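Local coordinates for sialyltransferase 0160 (Photobacterium damselae, PDB 4R84), which probably transfers sialic acid from its CMP-activated donor to galactoside acceptors, using a GT-B type fold with the donor held between Rossmann-like domains, at residues A[359-364]-A[381-386]; A[394-399]-A[462-467]; A[477-482]-A[497-502]. One frame throughout, in Å; residues are numbered along the deposited sequence.

Interaction 1 of 3, residues A[359-364]-A[381-386]; sequences FIFTGT and VNVINN. With CSF (cytidine-5'-monophosphate-3-fluoro-N-acetyl-neuraminic acid), chain E.
Strand 358-362, helix 373-388 and strand 401-405 form a beta-alpha-beta unit of the Rossmann-like half that holds the cytidine, and F361 with I384 and V383 packs its first strand against its helix. The F361 ring presents a face to the helix. Over the centre of that face sits I384 CG1, 3.7 Å from the ring centroid and only 11° off the ring normal, a well-formed CH-pi contact. I384 CD1 continues across the same ring toward F361 CD2, at 3.8 Å. The methylene reaches the ring because it stands beside the backbone N of I384 (chi1 -57°), although the side chain leaves the backbone at an angle to the strand and only its end comes close. V383 takes the rim instead: its CG1 lies near the ring plane, 3.8 Å from F361 CE1. A flat aromatic suits this place, since one branched chain can lie over its face while another closes its edge. At the strand's end the chain turns polar. T362, its last residue, has OG1 held by Y454 OH, and the carbonyl O of G363 accepts a hydrogen bond from the cytosine amino N4 of the CSF ligand, at 2.9 Å and 157°. No hydrogen bond crosses between 359-364 and 381-386, so their cohesion is hydrophobic and dispersive; G363 O contributes one polar contact to the base, consistent with reading the amino group of cytosine.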
loop_
_atom_site.group_PDB
_atom_site.type_symbol
_atom_site.label_atom_id
_atom_site.label_comp_id
_atom_site.label_asym_id
_atom_site.label_seq_id
_atom_site.Cartn_x
_atom_site.Cartn_y
_atom_site.Cartn_z
ATOM N N PHE A 359 -16.365 20.971 6.601
ATOM C CA PHE A 359 -17.140 19.748 6.753
ATOM C C PHE A 359 -17.275 19.059 5.423
ATOM O O PHE A 359 -17.711 19.678 4.463
ATOM C CB PHE A 359 -18.534 20.077 7.336
ATOM C CG PHE A 359 -19.618 19.045 7.052
ATOM C CD1 PHE A 359 -19.490 17.719 7.454
ATOM C CD2 PHE A 359 -20.802 19.432 6.428
ATOM C CE1 PHE A 359 -20.511 16.787 7.217
ATOM C CE2 PHE A 359 -21.835 18.506 6.186
ATOM C CZ PHE A 359 -21.685 17.180 6.576
ATOM N N ILE A 360 -16.875 17.790 5.358
ATOM C CA ILE A 360 -17.153 16.989 4.180
ATOM C C ILE A 360 -18.285 16.020 4.436
ATOM O O ILE A 360 -18.213 15.195 5.351
ATOM C CB ILE A 360 -15.929 16.167 3.727
ATOM C CG1 ILE A 360 -14.809 17.082 3.271
ATOM C CG2 ILE A 360 -16.340 15.229 2.603
ATOM C CD1 ILE A 360 -13.543 16.303 2.881
ATOM N N PHE A 361 -19.319 16.103 3.606
ATOM C CA PHE A 361 -20.360 15.091 3.592
ATOM C C PHE A 361 -19.976 13.983 2.615
ATOM O O PHE A 361 -19.701 14.260 1.447
ATOM C CB PHE A 361 -21.714 15.690 3.190
ATOM C CG PHE A 361 -22.803 14.662 3.028
ATOM C CD1 PHE A 361 -23.485 14.191 4.131
ATOM C CD2 PHE A 361 -23.142 14.168 1.775
ATOM C CE1 PHE A 361 -24.492 13.242 3.991
ATOM C CE2 PHE A 361 -24.147 13.211 1.632
ATOM C CZ PHE A 361 -24.816 12.752 2.745
ATOM N N THR A 362 -20.008 12.737 3.082
ATOM C CA THR A 362 -19.687 11.621 2.194
ATOM C C THR A 362 -20.962 11.000 1.630
ATOM O O THR A 362 -21.765 10.411 2.366
ATOM C CB THR A 362 -18.877 10.540 2.924
ATOM O OG1 THR A 362 -19.630 10.041 4.025
ATOM C CG2 THR A 362 -17.568 11.116 3.459
ATOM N N GLY A 363 -21.151 11.116 0.321
ATOM C CA GLY A 363 -22.356 10.587 -0.306
ATOM C C GLY A 363 -22.306 9.089 -0.565
ATOM O O GLY A 363 -21.266 8.457 -0.415
ATOM N N THR A 364 -23.444 8.510 -0.938
ATOM C CA THR A 364 -23.463 7.121 -1.391
ATOM C C THR A 364 -24.281 7.005 -2.665
ATOM O O THR A 364 -24.707 8.009 -3.229
ATOM C CB THR A 364 -24.037 6.177 -0.326
ATOM O OG1 THR A 364 -23.776 4.816 -0.705
ATOM C CG2 THR A 364 -25.543 6.412 -0.168
ATOM N N VAL A 381 -29.858 14.563 0.819
ATOM C CA VAL A 381 -30.103 15.989 1.015
ATOM C C VAL A 381 -30.743 16.220 2.385
ATOM O O VAL A 381 -30.361 17.136 3.121
ATOM C CB VAL A 381 -30.998 16.574 -0.097
ATOM C CG1 VAL A 381 -31.385 18.005 0.235
ATOM C CG2 VAL A 381 -30.247 16.547 -1.425
ATOM N N ASN A 382 -31.686 15.358 2.755
ATOM C CA ASN A 382 -32.320 15.465 4.070
ATOM C C ASN A 382 -31.279 15.313 5.174
ATOM O O ASN A 382 -31.313 16.041 6.165
ATOM C CB ASN A 382 -33.415 14.416 4.242
ATOM C CG ASN A 382 -34.597 14.644 3.318
ATOM O OD1 ASN A 382 -34.731 15.703 2.704
ATOM N ND2 ASN A 382 -35.473 13.645 3.225
ATOM N N VAL A 383 -30.346 14.371 5.008
ATOM C CA VAL A 383 -29.284 14.201 6.000
ATOM C C VAL A 383 -28.449 15.481 6.155
ATOM O O VAL A 383 -28.151 15.910 7.268
ATOM C CB VAL A 383 -28.336 13.014 5.659
ATOM C CG1 VAL A 383 -27.191 12.955 6.666
ATOM C CG2 VAL A 383 -29.103 11.707 5.680
ATOM N N ILE A 384 -28.049 16.088 5.044
ATOM C CA ILE A 384 -27.248 17.310 5.123
ATOM C C ILE A 384 -28.033 18.445 5.788
ATOM O O ILE A 384 -27.499 19.184 6.615
ATOM C CB ILE A 384 -26.800 17.772 3.735
ATOM C CG1 ILE A 384 -26.010 16.650 3.060
ATOM C CG2 ILE A 384 -25.967 19.066 3.846
ATOM C CD1 ILE A 384 -25.753 16.889 1.585
ATOM N N ASN A 385 -29.301 18.579 5.406
ATOM C CA ASN A 385 -30.166 19.593 6.000
ATOM C C ASN A 385 -30.223 19.455 7.512
ATOM O O ASN A 385 -30.147 20.452 8.232
ATOM C CB ASN A 385 -31.570 19.522 5.401
ATOM C CG ASN A 385 -31.656 20.212 4.057
ATOM O OD1 ASN A 385 -30.957 21.195 3.818
ATOM N ND2 ASN A 385 -32.508 19.700 3.170
ATOM N N ASN A 386 -30.338 18.222 7.996
ATOM C CA ASN A 386 -30.320 17.979 9.436
ATOM C C ASN A 386 -28.986 18.358 10.050
ATOM O O ASN A 386 -28.937 18.895 11.154
ATOM C CB ASN A 386 -30.622 16.513 9.744
ATOM C CG ASN A 386 -32.080 16.161 9.558
ATOM O OD1 ASN A 386 -32.815 16.845 8.845
ATOM N ND2 ASN A 386 -32.505 15.076 10.192
HETATM C C5A CSF E . -20.629 -2.261 0.343
HETATM C C4A CSF E . -19.346 -2.491 -0.445
HETATM C C2A CSF E . -19.575 -0.151 -1.383
HETATM O O6A CSF E . -20.749 -0.028 -0.559
HETATM C C6A CSF E . -20.733 -0.773 0.653
HETATM C C3A CSF E . -19.322 -1.633 -1.715
HETATM O O4A CSF E . -19.254 -3.882 -0.781
HETATM N N5A CSF E . -20.583 -3.014 1.576
HETATM C C7A CSF E . -22.036 -0.490 1.375
HETATM C C8A CSF E . -22.143 0.989 1.703
HETATM C C9A CSF E . -23.343 1.244 2.607
HETATM O O9A CSF E . -23.365 2.639 2.909
HETATM O O8A CSF E . -20.959 1.371 2.403
HETATM O O7A CSF E . -23.131 -0.846 0.530
HETATM C C1A CSF E . -19.800 0.624 -2.665
HETATM O OBA CSF E . -18.855 0.732 -3.472
HETATM O OAA CSF E . -20.925 1.127 -2.898
HETATM O O1A CSF E . -18.390 0.348 -0.762
HETATM O O2A CSF E . -17.309 1.384 1.229
HETATM N N1 CSF E . -15.972 6.306 -1.800
HETATM C C2 CSF E . -15.590 7.653 -1.896
HETATM N N3 CSF E . -16.455 8.625 -1.526
HETATM C C4 CSF E . -17.675 8.285 -1.059
HETATM C C5 CSF E . -18.069 6.949 -0.972
HETATM C C6 CSF E . -17.183 5.951 -1.364
HETATM C "C3'" CSF E . -14.478 3.699 -0.622
HETATM C "C2'" CSF E . -13.959 4.979 -1.223
HETATM C "C1'" CSF E . -15.011 5.291 -2.262
HETATM O "O4'" CSF E . -15.691 4.068 -2.559
HETATM C "C4'" CSF E . -15.067 3.011 -1.832
HETATM P PA CSF E . -18.175 1.736 0.045
HETATM O "O5'" CSF E . -17.207 2.605 -0.864
HETATM C "C5'" CSF E . -16.101 1.963 -1.482
HETATM O "O3'" CSF E . -13.445 2.964 0.020
HETATM O "O2'" CSF E . -12.736 4.736 -1.931
HETATM N N4 CSF E . -18.544 9.257 -0.688
HETATM O O2 CSF E . -14.442 7.937 -2.330
HETATM O O3A CSF E . -19.448 2.518 0.222
HETATM C C10 CSF E . -21.556 -3.842 1.964
HETATM O O10 CSF E . -22.523 -4.099 1.261
HETATM C C11 CSF E . -21.394 -4.426 3.340
HETATM F F3A CSF E . -20.295 -2.052 -2.592
#

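Interaction 2 of 3, residues A[394-399]-A[462-467]; sequences YYLGKD and VNFIVF
L396 turns CG beside its own backbone N (chi1 -67°), while N463 carries its amide roughly anti to the backbone N (chi1 -151°); between them these torsions bring a leucine methyl and a carboxamide together where the loop before strand 401-405 passes the start of strand 462-468. N463 ND2 donates to the backbone O of L396 at 3.1 Å, with a nearly straight N-H...O angle of 166°. The donor lies in the carbonyl plane on a lone pair, and the oxygen lies close to the plane of the asparagine amide. ND2 is also bonded to T445 OG1 on strand 445-447, so the nitrogen ties the loop to a second sheet as well. Beside this bond L396 CD2 presses on the amide carbon, N463 CG, at 3.5 Å. The same methyl meets the F464 ring at CE2, 3.8 Å away, and that ring also leans on V383 and A387 of helix 373-388. On the wetter side, N463 OD1 accepts from two waters. Water 2 lies 2.7 Å from OD1 and can also reach Y395 O at 3.1 Å; water 1 lies 3.1 Å from OD1 and contacts Y394 O weakly. Not all the acceptors around these waters can be served at once. Asparagine suits its site because one flat group offers a donor to the loop backbone and an acceptor to water, while leucine and phenylalanine close the dry side. The contact thus mixes polar and apolar parts: the directional bond helps set where the loop lies, and the loop's carbonyl oxygens are met by an amide and by water.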
loop_
_atom_site.group_PDB
_atom_site.type_symbol
_atom_site.label_atom_id
_atom_site.label_comp_id
_atom_site.label_asym_id
_atom_site.label_seq_id
_atom_site.Cartn_x
_atom_site.Cartn_y
_atom_site.Cartn_z
ATOM N N TYR A 394 -29.139 16.373 15.377
ATOM C CA TYR A 394 -27.954 15.846 14.714
ATOM C C TYR A 394 -27.127 16.947 14.067
ATOM O O TYR A 394 -26.305 16.695 13.185
ATOM C CB TYR A 394 -28.382 14.804 13.688
ATOM C CG TYR A 394 -29.344 13.836 14.318
ATOM C CD1 TYR A 394 -28.902 12.852 15.193
ATOM C CD2 TYR A 394 -30.707 13.917 14.050
ATOM C CE1 TYR A 394 -29.791 11.976 15.790
ATOM C CE2 TYR A 394 -31.603 13.043 14.638
ATOM C CZ TYR A 394 -31.140 12.074 15.504
ATOM O OH TYR A 394 -32.033 11.207 16.084
ATOM N N TYR A 395 -27.343 18.168 14.533
ATOM C CA TYR A 395 -26.517 19.307 14.161
ATOM C C TYR A 395 -25.051 18.952 14.366
ATOM O O TYR A 395 -24.703 18.284 15.339
ATOM C CB TYR A 395 -26.924 20.515 15.006
ATOM C CG TYR A 395 -26.156 21.802 14.787
ATOM C CD1 TYR A 395 -25.961 22.321 13.516
ATOM C CD2 TYR A 395 -25.693 22.540 15.870
ATOM C CE1 TYR A 395 -25.283 23.510 13.327
ATOM C CE2 TYR A 395 -25.027 23.729 15.690
ATOM C CZ TYR A 395 -24.824 24.212 14.421
ATOM O OH TYR A 395 -24.150 25.399 14.241
ATOM N N LEU A 396 -24.202 19.336 13.418
ATOM C CA LEU A 396 -22.773 19.024 13.517
ATOM C C LEU A 396 -22.142 19.632 14.767
ATOM O O LEU A 396 -21.090 19.183 15.208
ATOM C CB LEU A 396 -22.018 19.504 12.267
ATOM C CG LEU A 396 -22.275 18.841 10.908
ATOM C CD1 LEU A 396 -21.574 19.628 9.821
ATOM C CD2 LEU A 396 -21.784 17.396 10.880
ATOM N N GLY A 397 -22.774 20.668 15.326
ATOM C CA GLY A 397 -22.304 21.286 16.560
ATOM C C GLY A 397 -21.845 22.734 16.441
ATOM O O GLY A 397 -21.786 23.470 17.430
ATOM N N LYS A 398 -21.499 23.143 15.230
ATOM C CA LYS A 398 -21.140 24.529 14.952
ATOM C C LYS A 398 -21.277 24.796 13.457
ATOM O O LYS A 398 -21.647 23.902 12.705
ATOM C CB LYS A 398 -19.730 24.845 15.453
ATOM C CG LYS A 398 -18.677 23.850 15.061
ATOM C CD LYS A 398 -17.347 24.232 15.678
ATOM C CE LYS A 398 -16.320 23.142 15.512
ATOM N NZ LYS A 398 -15.022 23.541 16.122
ATOM N N ASP A 399 -21.033 26.032 13.035
ATOM C CA ASP A 399 -21.130 26.378 11.618
ATOM C C ASP A 399 -19.901 25.916 10.857
ATOM O O ASP A 399 -18.783 26.228 11.255
ATOM C CB ASP A 399 -21.327 27.887 11.442
ATOM C CG ASP A 399 -22.605 28.379 12.087
ATOM O OD1 ASP A 399 -23.624 27.655 12.002
ATOM O OD2 ASP A 399 -22.584 29.475 12.692
ATOM N N VAL A 462 -14.599 12.387 12.976
ATOM C CA VAL A 462 -15.829 11.725 12.569
ATOM C C VAL A 462 -17.018 12.256 13.356
ATOM O O VAL A 462 -17.080 12.086 14.567
ATOM C CB VAL A 462 -15.738 10.196 12.761
ATOM C CG1 VAL A 462 -17.052 9.531 12.391
ATOM C CG2 VAL A 462 -14.591 9.630 11.934
ATOM N N ASN A 463 -17.968 12.883 12.668
ATOM C CA ASN A 463 -19.097 13.492 13.382
ATOM C C ASN A 463 -20.256 12.525 13.608
ATOM O O ASN A 463 -20.627 12.242 14.749
ATOM C CB ASN A 463 -19.601 14.722 12.632
ATOM C CG ASN A 463 -20.213 15.757 13.564
ATOM O OD1 ASN A 463 -21.267 15.527 14.149
ATOM N ND2 ASN A 463 -19.554 16.907 13.692
ATOM N N PHE A 464 -20.830 12.018 12.523
ATOM C CA PHE A 464 -21.840 10.962 12.605
ATOM C C PHE A 464 -21.765 10.114 11.353
ATOM O O PHE A 464 -21.232 10.544 10.329
ATOM C CB PHE A 464 -23.268 11.508 12.771
ATOM C CG PHE A 464 -23.756 12.353 11.623
ATOM C CD1 PHE A 464 -24.231 11.767 10.454
ATOM C CD2 PHE A 464 -23.799 13.731 11.734
ATOM C CE1 PHE A 464 -24.689 12.535 9.410
ATOM C CE2 PHE A 464 -24.274 14.509 10.698
ATOM C CZ PHE A 464 -24.729 13.916 9.537
ATOM N N ILE A 465 -22.317 8.912 11.449
ATOM C CA ILE A 465 -22.366 7.991 10.326
ATOM C C ILE A 465 -23.771 7.461 10.128
ATOM O O ILE A 465 -24.418 7.025 11.086
ATOM C CB ILE A 465 -21.417 6.830 10.542
ATOM C CG1 ILE A 465 -19.993 7.360 10.686
ATOM C CG2 ILE A 465 -21.475 5.901 9.362
ATOM C CD1 ILE A 465 -18.965 6.275 10.864
ATOM N N VAL A 466 -24.241 7.498 8.882
ATOM C CA VAL A 466 -25.594 7.068 8.564
ATOM C C VAL A 466 -25.625 5.691 7.927
ATOM O O VAL A 466 -24.954 5.455 6.921
ATOM C CB VAL A 466 -26.264 8.052 7.618
ATOM C CG1 VAL A 466 -27.654 7.547 7.236
ATOM C CG2 VAL A 466 -26.347 9.425 8.285
ATOM N N PHE A 467 -26.386 4.777 8.519
ATOM C CA PHE A 467 -26.604 3.490 7.883
ATOM C C PHE A 467 -27.938 3.485 7.171
ATOM O O PHE A 467 -28.899 4.057 7.651
ATOM C CB PHE A 467 -26.520 2.373 8.900
ATOM C CG PHE A 467 -25.149 2.180 9.417
ATOM C CD1 PHE A 467 -24.651 3.008 10.399
ATOM C CD2 PHE A 467 -24.330 1.203 8.879
ATOM C CE1 PHE A 467 -23.358 2.846 10.865
ATOM C CE2 PHE A 467 -23.045 1.041 9.337
ATOM C CZ PHE A 467 -22.559 1.862 10.327
HETATM O O HOH W 1 -24.146 14.790 14.958
HETATM O O HOH W 2 -22.348 16.617 16.411
#

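Interaction 3 of 3, residues A[477-482]-A[497-502]; sequences EEALKS and KDVLFW
V499 meets L480 and A479 where strand 499-502, partner of strand 462-468 in a two-stranded parallel sheet, is backed by helix 476-481. Segment 497-502 enters from a 3-10 turn, where K497 NZ forms a salt bridge with D498 OD1 at 2.6 Å, and D498 OD2 takes the backbone N of K495; the acidic side chain thereby steadies the turn before the strand. V499 follows with its side chain directed at the helix. L480 CD2 reaches V499 CB at 3.8 Å, and V499 CG1 at 3.9 Å, lying against the branch point, while A479 CB stands more loosely from V499 CG1, at 4.4 Å. The small alanine lets the helix come close, and the leucine's longer chain carries its CD2 methyl to the valine branch point. V499 O is bonded by R476 NE, adding a polar tie at the helix start. L500 then points the other way, to Y394 and F464; F501 turns back toward the helix side and packs on I473 and S469; W502 goes to V383 of helix 373-388. At the far end of the helix, A479 O accepts twice from S482, from its backbone N and, on a lone pair in the carbonyl plane, from S482 OG at 2.8 Å.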
loop_
_atom_site.group_PDB
_atom_site.type_symbol
_atom_site.label_atom_id
_atom_site.label_comp_id
_atom_site.label_asym_id
_atom_site.label_seq_id
_atom_site.Cartn_x
_atom_site.Cartn_y
_atom_site.Cartn_z
ATOM N N GLU A 477 -31.730 -0.039 15.475
ATOM C CA GLU A 477 -31.337 -1.121 16.379
ATOM C C GLU A 477 -30.530 -2.192 15.652
ATOM O O GLU A 477 -29.517 -2.685 16.163
ATOM C CB GLU A 477 -32.567 -1.742 17.043
ATOM C CG GLU A 477 -33.137 -0.885 18.159
ATOM C CD GLU A 477 -32.094 -0.527 19.204
ATOM O OE1 GLU A 477 -31.399 -1.445 19.699
ATOM O OE2 GLU A 477 -31.960 0.676 19.523
ATOM N N GLU A 478 -30.963 -2.532 14.445
ATOM C CA GLU A 478 -30.232 -3.513 13.662
ATOM C C GLU A 478 -28.874 -2.969 13.225
ATOM O O GLU A 478 -27.910 -3.718 13.152
ATOM C CB GLU A 478 -31.072 -3.961 12.459
ATOM C CG GLU A 478 -32.243 -4.848 12.904
ATOM C CD GLU A 478 -33.212 -5.197 11.791
ATOM O OE1 GLU A 478 -32.929 -4.874 10.619
ATOM O OE2 GLU A 478 -34.264 -5.803 12.099
ATOM N N ALA A 479 -28.781 -1.666 12.972
ATOM C CA ALA A 479 -27.478 -1.079 12.644
ATOM C C ALA A 479 -26.531 -1.200 13.834
ATOM O O ALA A 479 -25.386 -1.622 13.676
ATOM C CB ALA A 479 -27.619 0.369 12.231
ATOM N N LEU A 480 -27.013 -0.841 15.022
ATOM C CA LEU A 480 -26.161 -0.853 16.209
ATOM C C LEU A 480 -25.601 -2.243 16.493
ATOM O O LEU A 480 -24.481 -2.372 16.977
ATOM C CB LEU A 480 -26.925 -0.346 17.433
ATOM C CG LEU A 480 -27.180 1.158 17.469
ATOM C CD1 LEU A 480 -28.146 1.505 18.585
ATOM C CD2 LEU A 480 -25.857 1.886 17.666
ATOM N N LYS A 481 -26.375 -3.280 16.188
ATOM C CA LYS A 481 -25.960 -4.645 16.499
ATOM C C LYS A 481 -25.116 -5.280 15.384
ATOM O O LYS A 481 -24.587 -6.382 15.546
ATOM C CB LYS A 481 -27.180 -5.523 16.779
ATOM C CG LYS A 481 -28.000 -5.128 18.006
ATOM C CD LYS A 481 -29.214 -6.046 18.156
ATOM C CE LYS A 481 -30.099 -5.668 19.350
ATOM N NZ LYS A 481 -31.140 -4.657 19.009
ATOM N N SER A 482 -24.994 -4.598 14.254
ATOM C CA SER A 482 -24.241 -5.153 13.132
ATOM C C SER A 482 -22.757 -5.285 13.470
ATOM O O SER A 482 -22.222 -4.492 14.245
ATOM C CB SER A 482 -24.414 -4.297 11.877
ATOM O OG SER A 482 -23.744 -3.055 11.998
ATOM N N LYS A 497 -24.243 7.107 19.952
ATOM C CA LYS A 497 -24.960 8.324 19.588
ATOM C C LYS A 497 -24.610 8.824 18.181
ATOM O O LYS A 497 -25.342 9.629 17.604
ATOM C CB LYS A 497 -24.655 9.439 20.596
ATOM C CG LYS A 497 -23.443 10.219 20.126
ATOM C CD LYS A 497 -23.042 11.375 20.955
ATOM C CE LYS A 497 -21.930 12.106 20.222
ATOM N NZ LYS A 497 -22.372 12.694 18.933
ATOM N N ASP A 498 -23.473 8.378 17.642
ATOM C CA ASP A 498 -23.014 8.816 16.335
ATOM C C ASP A 498 -23.606 7.954 15.225
ATOM O O ASP A 498 -23.474 8.283 14.051
ATOM C CB ASP A 498 -21.485 8.763 16.237
ATOM C CG ASP A 498 -20.805 9.629 17.284
ATOM O OD1 ASP A 498 -21.280 10.759 17.498
ATOM O OD2 ASP A 498 -19.809 9.175 17.899
ATOM N N VAL A 499 -24.224 6.842 15.602
ATOM C CA VAL A 499 -24.754 5.895 14.632
ATOM C C VAL A 499 -26.215 6.198 14.326
ATOM O O VAL A 499 -27.097 6.100 15.211
ATOM C CB VAL A 499 -24.612 4.446 15.132
ATOM C CG1 VAL A 499 -25.201 3.481 14.118
ATOM C CG2 VAL A 499 -23.150 4.119 15.369
ATOM N N LEU A 500 -26.467 6.586 13.077
ATOM C CA LEU A 500 -27.806 6.964 12.645
ATOM C C LEU A 500 -28.345 6.020 11.576
ATOM O O LEU A 500 -27.589 5.306 10.912
ATOM C CB LEU A 500 -27.817 8.405 12.111
ATOM C CG LEU A 500 -27.196 9.479 13.010
ATOM C CD1 LEU A 500 -27.302 10.874 12.382
ATOM C CD2 LEU A 500 -27.813 9.456 14.401
ATOM N N PHE A 501 -29.662 6.016 11.413
ATOM C CA PHE A 501 -30.295 5.211 10.375
ATOM C C PHE A 501 -31.262 6.037 9.523
ATOM O O PHE A 501 -32.030 6.839 10.053
ATOM C CB PHE A 501 -31.046 4.023 10.990
ATOM C CG PHE A 501 -31.775 3.175 9.974
ATOM C CD1 PHE A 501 -31.096 2.225 9.236
ATOM C CD2 PHE A 501 -33.125 3.336 9.758
ATOM C CE1 PHE A 501 -31.760 1.451 8.291
ATOM C CE2 PHE A 501 -33.795 2.574 8.816
ATOM C CZ PHE A 501 -33.108 1.631 8.082
ATOM N N TRP A 502 -31.193 5.843 8.209
ATOM C CA TRP A 502 -32.165 6.387 7.253
ATOM C C TRP A 502 -32.664 5.237 6.379
ATOM O O TRP A 502 -31.876 4.478 5.822
ATOM C CB TRP A 502 -31.585 7.522 6.379
ATOM C CG TRP A 502 -31.910 8.973 6.787
ATOM C CD1 TRP A 502 -32.872 9.772 6.235
ATOM C CD2 TRP A 502 -31.260 9.774 7.789
ATOM N NE1 TRP A 502 -32.868 11.013 6.833
ATOM C CE2 TRP A 502 -31.887 11.039 7.789
ATOM C CE3 TRP A 502 -30.213 9.544 8.688
ATOM C CZ2 TRP A 502 -31.502 12.066 8.653
ATOM C CZ3 TRP A 502 -29.832 10.567 9.544
ATOM C CH2 TRP A 502 -30.475 11.811 9.520
#

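In the fold
Interactions 1 and 3 are buried, apolar helix-on-strand contacts without a hydrogen bond across them; interaction 2, partly open to solvent, adds a hydrogen bond from a side-chain amide and waters to its packing. Helix 373-388 is shared ground: CG1 of V383 serves interaction 2 and its CG2 serves the W502 ring of interaction 3. F359 of interaction 1 also rests on L396. Interactions 2 and 3 are joined through the parallel sheet, where the backbone of L500 probably bonds to I465 and F467. Of the three, only interaction 1 includes a direct donor contact; the others lie about 10 to 12 Å from CSF, measured from side chains of A479 and F464.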